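Local coordinates for protein putative cytochrome P450 YjiB (PDB 4RM4) that binds heme and probably acts as a cytochrome P450 monooxygenase, inserting an oxygen atom from molecular oxygen into its substrates, at residues 240-243 / 244-248. Numbering follows the deposited sequence.
Sequences GNET and TTNLI. With HEM (protoporphyrin IX containing Fe), chain B.
The hydroxyl of T244 reaches back one helical turn to the carbonyl of G240, with OG1 2.7 Å from O and lying in the carbonyl plane. The backbone N of T244 gives the same oxygen a second, longer bond from above that plane, so two donors grip G240 O. Chi1 of T244 (-55°) sets OG1 beside its own backbone N, facing the turn before. This side of helix 226-257 is tightly packed on the heme: G240 CA lies 3.3 Å from HEM C2C, where a β-carbon would clash, T244 OG1 meets the methyl CMC, and L247 brings CD2 to 3.3 Å from the vinyl carbon CBB. T243 OG1 approaches ring atom C4B at 3.3 Å while hydrogen-bonded to A239 O. An alanine in place of T244 would probably cost G240 O its in-plane hydroxyl donor, leaving the longer backbone bond from T244 N, and open a gap beside CMC. The other face is looser and polar. There E242, extended with CG anti to its backbone N (chi1 173°), passes CG within 3.3 Å of N246 ND2, and its carboxylate, turned 53° from the amide, is linked to N246 by a water that donates to both E242 OE2 and N246 OD1. Regular backbone bonds resume at T244, after a kink where the N atoms of E242 and T243 make no bond to the turn before. The Gly-Asn-Glu-Thr-Thr sequence and this kink over the heme are characteristic of the distal heme-side helix of cytochromes P450, where such a kink typically forms the oxygen-binding groove.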
loop_
_atom_site.group_PDB
_atom_site.type_symbol
_atom_site.label_atom_id
_atom_site.label_comp_id
_atom_site.label_asym_id
_atom_site.label_seq_id
_atom_site.Cartn_x
_atom_site.Cartn_y
_atom_site.Cartn_z
ATOM N N GLY A 240 2.936 1.164 4.325
ATOM C CA GLY A 240 2.542 -0.235 4.378
ATOM C C GLY A 240 1.280 -0.590 5.140
ATOM O O GLY A 240 0.629 -1.574 4.818
ATOM N N ASN A 241 0.925 0.177 6.166
ATOM C CA ASN A 241 -0.216 -0.224 6.993
ATOM C C ASN A 241 -1.543 -0.185 6.234
ATOM O O ASN A 241 -2.220 -1.203 6.055
ATOM C CB ASN A 241 -0.344 0.678 8.223
ATOM C CG ASN A 241 0.705 0.390 9.285
ATOM O OD1 ASN A 241 1.531 -0.489 9.133
ATOM N ND2 ASN A 241 0.665 1.152 10.368
ATOM N N GLU A 242 -1.926 1.014 5.818
ATOM C CA GLU A 242 -3.253 1.211 5.265
ATOM C C GLU A 242 -3.346 0.579 3.877
ATOM O O GLU A 242 -4.400 0.061 3.495
ATOM C CB GLU A 242 -3.612 2.699 5.250
ATOM C CG GLU A 242 -4.918 3.011 4.542
ATOM C CD GLU A 242 -5.554 4.322 4.982
ATOM O OE1 GLU A 242 -4.827 5.226 5.456
ATOM O OE2 GLU A 242 -6.794 4.446 4.853
ATOM N N THR A 243 -2.251 0.595 3.121
ATOM C CA THR A 243 -2.285 -0.006 1.771
ATOM C C THR A 243 -2.542 -1.509 1.834
ATOM O O THR A 243 -3.291 -2.070 1.020
ATOM C CB THR A 243 -0.958 0.182 1.022
ATOM O OG1 THR A 243 0.120 -0.272 1.849
ATOM C CG2 THR A 243 -0.735 1.630 0.625
ATOM N N THR A 244 -1.879 -2.162 2.779
ATOM C CA THR A 244 -2.038 -3.593 2.964
ATOM C C THR A 244 -3.446 -3.939 3.452
ATOM O O THR A 244 -4.050 -4.918 2.991
ATOM C CB THR A 244 -0.967 -4.154 3.897
ATOM O OG1 THR A 244 0.314 -3.790 3.378
ATOM C CG2 THR A 244 -1.070 -5.647 3.958
ATOM N N THR A 245 -3.962 -3.137 4.373
ATOM C CA THR A 245 -5.337 -3.309 4.821
ATOM C C THR A 245 -6.271 -3.192 3.628
ATOM O O THR A 245 -7.187 -3.997 3.439
ATOM C CB THR A 245 -5.729 -2.211 5.817
ATOM O OG1 THR A 245 -5.021 -2.414 7.046
ATOM C CG2 THR A 245 -7.227 -2.243 6.074
ATOM N N ASN A 246 -6.040 -2.165 2.820
ATOM C CA ASN A 246 -6.948 -1.892 1.714
ATOM C C ASN A 246 -6.820 -2.944 0.622
ATOM O O ASN A 246 -7.812 -3.268 -0.033
ATOM C CB ASN A 246 -6.760 -0.467 1.174
ATOM C CG ASN A 246 -7.268 0.592 2.146
ATOM O OD1 ASN A 246 -8.142 0.326 2.970
ATOM N ND2 ASN A 246 -6.734 1.801 2.041
ATOM N N LEU A 247 -5.617 -3.497 0.444
ATOM C CA LEU A 247 -5.437 -4.610 -0.494
ATOM C C LEU A 247 -6.288 -5.790 -0.046
ATOM O O LEU A 247 -7.020 -6.386 -0.840
ATOM C CB LEU A 247 -3.959 -5.039 -0.602
ATOM C CG LEU A 247 -3.701 -6.345 -1.384
ATOM C CD1 LEU A 247 -4.330 -6.304 -2.774
ATOM C CD2 LEU A 247 -2.188 -6.644 -1.469
ATOM N N ILE A 248 -6.204 -6.122 1.239
ATOM C CA ILE A 248 -6.953 -7.268 1.752
ATOM C C ILE A 248 -8.469 -7.074 1.621
ATOM O O ILE A 248 -9.176 -7.983 1.153
ATOM C CB ILE A 248 -6.588 -7.568 3.199
ATOM C CG1 ILE A 248 -5.171 -8.147 3.264
ATOM C CG2 ILE A 248 -7.590 -8.537 3.794
ATOM C CD1 ILE A 248 -4.547 -8.079 4.679
HETATM C CHA HEM B . 6.782 2.276 -2.500
HETATM C CHB HEM B . 2.337 0.506 -3.213
HETATM C CHC HEM B . 2.710 -2.118 0.879
HETATM C CHD HEM B . 6.940 0.034 1.858
HETATM C C1A HEM B . 5.561 1.998 -3.080
HETATM C C2A HEM B . 5.102 2.446 -4.379
HETATM C C3A HEM B . 3.875 1.957 -4.578
HETATM C C4A HEM B . 3.517 1.171 -3.421
HETATM C CMA HEM B . 2.978 2.181 -5.827
HETATM C CAA HEM B . 5.892 3.326 -5.379
HETATM C CBA HEM B . 5.819 4.788 -4.980
HETATM C CGA HEM B . 6.325 5.691 -6.083
HETATM O O1A HEM B . 6.232 6.930 -5.886
HETATM O O2A HEM B . 6.804 5.187 -7.131
HETATM C C1B HEM B . 2.091 -0.373 -2.187
HETATM C C2B HEM B . 0.947 -1.262 -2.109
HETATM C C3B HEM B . 1.046 -1.965 -0.972
HETATM C C4B HEM B . 2.263 -1.576 -0.300
HETATM C CMB HEM B . -0.173 -1.334 -3.169
HETATM C CAB HEM B . 0.119 -3.066 -0.408
HETATM C CBB HEM B . -0.727 -3.718 -1.209
HETATM C C1C HEM B . 3.897 -1.789 1.478
HETATM C C2C HEM B . 4.441 -2.383 2.684
HETATM C C3C HEM B . 5.609 -1.779 2.940
HETATM C C4C HEM B . 5.840 -0.798 1.917
HETATM C CMC HEM B . 3.743 -3.514 3.468
HETATM C CAC HEM B . 6.614 -1.996 4.097
HETATM C CBC HEM B . 6.347 -2.690 5.207
HETATM C C1D HEM B . 7.277 0.850 0.802
HETATM C C2D HEM B . 8.451 1.675 0.770
HETATM C C3D HEM B . 8.414 2.381 -0.591
HETATM C C4D HEM B . 7.213 1.901 -1.245
HETATM C CMD HEM B . 9.513 1.798 1.879
HETATM C CAD HEM B . 9.459 3.381 -1.141
HETATM C CBD HEM B . 10.493 2.585 -1.941
HETATM C CGD HEM B . 11.479 3.525 -2.593
HETATM O O1D HEM B . 12.563 3.041 -3.022
HETATM O O2D HEM B . 11.177 4.745 -2.649
HETATM N NA HEM B . 4.557 1.228 -2.523
HETATM N NB HEM B . 2.861 -0.593 -1.056
HETATM N NC HEM B . 4.773 -0.818 1.033
HETATM N ND HEM B . 6.587 0.999 -0.388
HETATM FE FE HEM B . 4.767 0.097 -0.820
HETATM O O HOH W 1 -7.800 2.036 5.378
HETATM O O HOH W 2 3.475 1.974 0.046
#